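Local coordinates for protein mosquitocidal toxin (PDB 2CB4) that probably transfers ADP-ribose from NAD to target proteins, as the catalytic domain of a mosquito-killing bacterial toxin, at residues R116-S121 with D258-N263; S194-H199 with D220-S225. The protein carries 1 engineered substitution. One frame throughout, in Å; residues are numbered along the deposited sequence.

Contact 1 of 2, residues R116-S121 with D258-N263; sequences RTNSPS and DMFAPN
The Phe260 ring has Asn118 CB and Thr117 O over one face and Pro262 of its own segment on the other. The site joins the end of helix 111-117, in the ADP-ribosyltransferase fold, to the loop between strands 229-231 and 264-265 of the catalytic fragment. Pro262 CD sits over the ring centre, 3.3 Å above the plane. Asn118 CB stands 3.7 Å from the centroid of the Phe260 ring, 18° off the normal, offset toward the rim. This is a CH-pi contact. Arg116 O and Asn263 ND2 approach the ring edge in its plane, and Asn263 ND2 is hydrogen-bonded to Phe257 O.

Asn118 leaves the helix with positive phi. Its side chain and that of Phe260 run past each other in opposite directions, with Asn118 CG 3.8 Å from Phe260 CB. The amide and ring planes are 2° apart. Phe260 CG is anti to the backbone N (chi1 -179°), which sends the ring toward the helix end. An ST turn holds the chain just after the helix: Ser119 N donates to Thr117 OG1 at 3.2 Å. Thr117 OG1 is also hydrogen-bonded to Asn113 O. Glu190 of a second subunit packs on Phe260. At the ring tip, Phe260 CZ points its C-H edge at Arg116 O, 3.2 Å away.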
loop_
_atom_site.group_PDB
_atom_site.type_symbol
_atom_site.label_atom_id
_atom_site.label_comp_id
_atom_site.label_asym_id
_atom_site.label_seq_id
_atom_site.Cartn_x
_atom_site.Cartn_y
_atom_site.Cartn_z
ATOM N N ARG A 116 -21.928 -6.248 -31.558
ATOM C CA ARG A 116 -21.245 -7.257 -32.325
ATOM C C ARG A 116 -20.275 -8.140 -31.559
ATOM O O ARG A 116 -20.064 -9.300 -31.925
ATOM C CB ARG A 116 -20.461 -6.584 -33.467
ATOM C CG ARG A 116 -19.840 -7.616 -34.458
ATOM C CD ARG A 116 -19.216 -6.948 -35.677
ATOM N NE ARG A 116 -20.190 -6.218 -36.490
ATOM C CZ ARG A 116 -21.106 -6.798 -37.263
ATOM N NH1 ARG A 116 -21.190 -8.133 -37.329
ATOM N NH2 ARG A 116 -21.946 -6.045 -37.972
ATOM N N THR A 117 -19.631 -7.574 -30.547
ATOM C CA THR A 117 -18.589 -8.278 -29.820
ATOM C C THR A 117 -18.826 -8.498 -28.335
ATOM O O THR A 117 -18.129 -9.323 -27.714
ATOM C CB THR A 117 -17.244 -7.498 -29.932
ATOM O OG1 THR A 117 -17.273 -6.390 -29.032
ATOM C CG2 THR A 117 -16.996 -6.979 -31.341
ATOM N N ASN A 118 -19.756 -7.732 -27.753
ATOM C CA ASN A 118 -20.037 -7.804 -26.322
ATOM C C ASN A 118 -18.950 -7.197 -25.452
ATOM O O ASN A 118 -18.803 -7.563 -24.295
ATOM C CB ASN A 118 -20.338 -9.224 -25.845
ATOM C CG ASN A 118 -21.287 -9.247 -24.625
ATOM O OD1 ASN A 118 -22.104 -8.325 -24.420
ATOM N ND2 ASN A 118 -21.178 -10.296 -23.838
ATOM N N SER A 119 -18.206 -6.260 -26.007
ATOM C CA SER A 119 -17.153 -5.559 -25.279
ATOM C C SER A 119 -17.821 -4.745 -24.141
ATOM O O SER A 119 -18.980 -4.369 -24.248
ATOM C CB SER A 119 -16.442 -4.610 -26.269
ATOM O OG SER A 119 -17.393 -3.885 -27.063
ATOM N N PRO A 120 -17.100 -4.485 -23.059
ATOM C CA PRO A 120 -17.655 -3.726 -21.919
ATOM C C PRO A 120 -18.077 -2.330 -22.335
ATOM O O PRO A 120 -17.340 -1.624 -23.038
ATOM C CB PRO A 120 -16.482 -3.630 -20.931
ATOM C CG PRO A 120 -15.523 -4.677 -21.376
ATOM C CD PRO A 120 -15.706 -4.904 -22.832
ATOM N N SER A 121 -19.252 -1.914 -21.872
ATOM C CA SER A 121 -19.748 -0.606 -22.240
ATOM C C SER A 121 -20.742 -0.122 -21.215
ATOM O O SER A 121 -20.981 -0.785 -20.209
ATOM C CB SER A 121 -20.427 -0.706 -23.607
ATOM O OG SER A 121 -21.641 -1.423 -23.517
ATOM N N ASP A 258 -24.975 -14.104 -21.110
ATOM C CA ASP A 258 -26.234 -14.685 -21.549
ATOM C C ASP A 258 -27.198 -13.758 -22.295
ATOM O O ASP A 258 -28.330 -14.119 -22.538
ATOM C CB ASP A 258 -26.931 -15.353 -20.367
ATOM C CG ASP A 258 -26.249 -16.659 -19.976
ATOM O OD1 ASP A 258 -25.920 -17.460 -20.900
ATOM O OD2 ASP A 258 -25.951 -16.815 -18.775
HETATM N N MSE A 259 -26.725 -12.568 -22.657
HETATM C CA MSE A 259 -27.518 -11.602 -23.403
HETATM C C MSE A 259 -26.808 -11.168 -24.710
HETATM O O MSE A 259 -27.233 -10.227 -25.350
HETATM C CB MSE A 259 -27.939 -10.365 -22.573
HETATM C CG MSE A 259 -29.143 -10.598 -21.659
HETATM SE SE MSE A 259 -30.773 -11.160 -22.440
HETATM C CE MSE A 259 -31.092 -9.449 -23.088
ATOM N N PHE A 260 -25.720 -11.846 -25.072
ATOM C CA PHE A 260 -24.957 -11.551 -26.284
ATOM C C PHE A 260 -25.635 -12.399 -27.363
ATOM O O PHE A 260 -25.890 -13.588 -27.158
ATOM C CB PHE A 260 -23.492 -11.980 -26.099
ATOM C CG PHE A 260 -22.622 -11.699 -27.301
ATOM C CD1 PHE A 260 -22.809 -10.524 -28.047
ATOM C CD2 PHE A 260 -21.638 -12.600 -27.691
ATOM C CE1 PHE A 260 -22.025 -10.260 -29.167
ATOM C CE2 PHE A 260 -20.833 -12.355 -28.808
ATOM C CZ PHE A 260 -21.027 -11.184 -29.553
ATOM N N ALA A 261 -25.956 -11.786 -28.503
ATOM C CA ALA A 261 -26.686 -12.487 -29.564
ATOM C C ALA A 261 -26.283 -13.900 -29.965
ATOM O O ALA A 261 -27.136 -14.790 -29.997
ATOM C CB ALA A 261 -26.954 -11.587 -30.767
ATOM N N PRO A 262 -25.005 -14.127 -30.265
ATOM C CA PRO A 262 -24.545 -15.476 -30.637
ATOM C C PRO A 262 -24.689 -16.497 -29.470
ATOM O O PRO A 262 -24.604 -17.718 -29.692
ATOM C CB PRO A 262 -23.055 -15.272 -30.978
ATOM C CG PRO A 262 -22.853 -13.838 -31.159
ATOM C CD PRO A 262 -23.935 -13.115 -30.405
ATOM N N ASN A 263 -24.899 -15.992 -28.242
ATOM C CA ASN A 263 -25.038 -16.837 -27.050
ATOM C C ASN A 263 -26.444 -17.319 -26.762
ATOM O O ASN A 263 -26.720 -17.881 -25.685
ATOM C CB ASN A 263 -24.425 -16.169 -25.810
ATOM C CG ASN A 263 -22.935 -15.983 -25.949
ATOM O OD1 ASN A 263 -22.332 -16.425 -26.923
ATOM N ND2 ASN A 263 -22.337 -15.326 -24.992
#

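Contact 2 of 2, residues S194-H199 with D220-S225; sequences STYEYH and DVSGPS
Tyr196 and Ser194 both meet segment 220-225, but in different ways. Tyr196 reaches across with its phenol. Its OH donates to Ser222 O at 2.7 Å. The acceptor lies near the plane of the Tyr196 ring, at its edge, and Tyr196 CE1 is 3.4 Å from the same Ser222 O. At the carbonyl the approach is bent: the C=O...donor angle is 122°, and the hydroxyl stands 51° above the carbonyl plane, off the lone pairs. Tyr196 CG is anti to the carbonyl carbon (chi1 -76°), and the ring then extends toward the loop. Gly223 CA comes within 3.7 Å of Tyr196 OH, obliquely to the ring.

Ser194 faces the Val221 side chain and meets both methyl branches. Val221 CG1 is 3.7 Å from Ser194 OG, and Val221 CG2 is 4.1 Å from Ser194 CB. The polar partner of Ser194 OG is Glu155 OE1 on strand 150-156. Strand 192-199 runs antiparallel to both 150-156 and 202-208 in the mixed sheet of the ADP-ribosyltransferase fold. The loop before strand 229-231 thus packs against a strand inside that sheet.

Further along the strand, His199 NE2 donates to Glu197 OE2 at 2.7 Å, and Asn241 ND2 hydrogen-bonds to the same oxygen.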
loop_
_atom_site.group_PDB
_atom_site.type_symbol
_atom_site.label_atom_id
_atom_site.label_comp_id
_atom_site.label_asym_id
_atom_site.label_seq_id
_atom_site.Cartn_x
_atom_site.Cartn_y
_atom_site.Cartn_z
ATOM N N SER A 194 -40.822 -8.048 -12.025
ATOM C CA SER A 194 -40.758 -9.379 -11.459
ATOM C C SER A 194 -39.638 -10.164 -12.109
ATOM O O SER A 194 -38.955 -9.686 -13.011
ATOM C CB SER A 194 -42.098 -10.096 -11.753
ATOM O OG SER A 194 -42.291 -10.309 -13.167
ATOM N N THR A 195 -39.492 -11.404 -11.681
ATOM C CA THR A 195 -38.529 -12.293 -12.310
ATOM C C THR A 195 -38.934 -13.740 -12.084
ATOM O O THR A 195 -39.563 -14.072 -11.082
ATOM C CB THR A 195 -37.043 -12.035 -11.878
ATOM O OG1 THR A 195 -36.169 -12.714 -12.793
ATOM C CG2 THR A 195 -36.764 -12.544 -10.459
ATOM N N TYR A 196 -38.594 -14.593 -13.034
ATOM C CA TYR A 196 -38.825 -16.019 -12.909
ATOM C C TYR A 196 -37.472 -16.591 -12.512
ATOM O O TYR A 196 -36.465 -16.295 -13.156
ATOM C CB TYR A 196 -39.115 -16.661 -14.259
ATOM C CG TYR A 196 -40.479 -16.417 -14.785
ATOM C CD1 TYR A 196 -41.495 -15.969 -13.958
ATOM C CD2 TYR A 196 -40.761 -16.633 -16.118
ATOM C CE1 TYR A 196 -42.767 -15.726 -14.453
ATOM C CE2 TYR A 196 -42.031 -16.427 -16.619
ATOM C CZ TYR A 196 -43.032 -15.970 -15.784
ATOM O OH TYR A 196 -44.281 -15.745 -16.303
ATOM N N GLU A 197 -37.460 -17.450 -11.502
ATOM C CA GLU A 197 -36.238 -18.135 -11.108
ATOM C C GLU A 197 -36.327 -19.548 -11.694
ATOM O O GLU A 197 -37.214 -20.322 -11.344
ATOM C CB GLU A 197 -36.127 -18.222 -9.589
ATOM C CG GLU A 197 -34.944 -19.023 -9.129
ATOM C CD GLU A 197 -34.721 -18.930 -7.635
ATOM O OE1 GLU A 197 -35.374 -18.106 -6.962
ATOM O OE2 GLU A 197 -33.885 -19.692 -7.133
ATOM N N TYR A 198 -35.399 -19.886 -12.590
ATOM C CA TYR A 198 -35.370 -21.233 -13.207
ATOM C C TYR A 198 -34.211 -22.028 -12.644
ATOM O O TYR A 198 -33.116 -21.482 -12.471
ATOM C CB TYR A 198 -35.082 -21.132 -14.715
ATOM C CG TYR A 198 -36.181 -20.519 -15.552
ATOM C CD1 TYR A 198 -37.191 -21.310 -16.078
ATOM C CD2 TYR A 198 -36.180 -19.153 -15.870
ATOM C CE1 TYR A 198 -38.216 -20.760 -16.870
ATOM C CE2 TYR A 198 -37.190 -18.598 -16.686
ATOM C CZ TYR A 198 -38.196 -19.412 -17.187
ATOM O OH TYR A 198 -39.206 -18.896 -17.993
ATOM N N HIS A 199 -34.434 -23.323 -12.425
ATOM C CA HIS A 199 -33.379 -24.267 -11.991
ATOM C C HIS A 199 -33.480 -25.369 -13.030
ATOM O O HIS A 199 -34.552 -25.963 -13.203
ATOM C CB HIS A 199 -33.663 -24.871 -10.603
ATOM C CG HIS A 199 -33.546 -23.886 -9.478
ATOM N ND1 HIS A 199 -33.578 -24.261 -8.151
ATOM C CD2 HIS A 199 -33.426 -22.537 -9.484
ATOM C CE1 HIS A 199 -33.481 -23.183 -7.390
ATOM N NE2 HIS A 199 -33.374 -22.127 -8.172
ATOM N N ASP A 220 -51.006 -8.510 -12.174
ATOM C CA ASP A 220 -51.031 -8.930 -13.573
ATOM C C ASP A 220 -49.861 -9.847 -13.908
ATOM O O ASP A 220 -49.779 -10.359 -15.023
ATOM C CB ASP A 220 -50.988 -7.719 -14.520
ATOM C CG ASP A 220 -52.163 -6.774 -14.333
ATOM O OD1 ASP A 220 -53.215 -7.191 -13.782
ATOM O OD2 ASP A 220 -52.019 -5.604 -14.749
ATOM N N VAL A 221 -48.924 -10.005 -12.971
ATOM C CA VAL A 221 -47.780 -10.858 -13.214
ATOM C C VAL A 221 -48.289 -12.298 -13.377
ATOM O O VAL A 221 -48.972 -12.869 -12.501
ATOM C CB VAL A 221 -46.690 -10.754 -12.108
ATOM C CG1 VAL A 221 -45.604 -11.821 -12.338
ATOM C CG2 VAL A 221 -46.099 -9.343 -12.049
ATOM N N SER A 222 -47.961 -12.858 -14.530
ATOM C CA SER A 222 -48.374 -14.202 -14.912
ATOM C C SER A 222 -47.311 -15.274 -14.667
ATOM O O SER A 222 -46.125 -14.993 -14.535
ATOM C CB SER A 222 -48.723 -14.211 -16.425
ATOM O OG SER A 222 -47.696 -13.587 -17.205
ATOM N N GLY A 223 -47.757 -16.519 -14.692
ATOM C CA GLY A 223 -46.889 -17.653 -14.543
ATOM C C GLY A 223 -47.781 -18.875 -14.410
ATOM O O GLY A 223 -49.010 -18.743 -14.313
ATOM N N PRO A 224 -47.165 -20.056 -14.390
ATOM C CA PRO A 224 -47.912 -21.296 -14.245
ATOM C C PRO A 224 -48.645 -21.282 -12.922
ATOM O O PRO A 224 -48.406 -20.428 -12.051
ATOM C CB PRO A 224 -46.822 -22.368 -14.243
ATOM C CG PRO A 224 -45.717 -21.788 -15.069
ATOM C CD PRO A 224 -45.798 -20.279 -14.911
ATOM N N SER A 225 -49.553 -22.224 -12.760
ATOM C CA SER A 225 -50.310 -22.250 -11.521
ATOM C C SER A 225 -49.597 -23.036 -10.435
ATOM O O SER A 225 -48.872 -24.029 -10.698
ATOM C CB SER A 225 -51.741 -22.781 -11.737
ATOM O OG SER A 225 -51.741 -23.927 -12.568
#

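How the contacts relate
Past helix 36-44, strand 78-82 and helix 86-92, the chain reaches helix 111-117, whose end enters contact 1. It then runs through strands 123-131, 150-156 and 180-184 to strand 192-199. There contact 2 begins. After strand 202-208 the chain returns at 220-225 and closes a loop of 20 intervening residues. It goes on past strand 229-231 to 258-263, which closes the large loop of contact 1, with 136 residues between its segments. Along the chain, contact 2 is nested inside that loop; in space they do not touch. Their nearest atoms are about 11 Å apart. Contact 1 ties a helix end to a late loop. Contact 2 ties a loop to the mixed sheet.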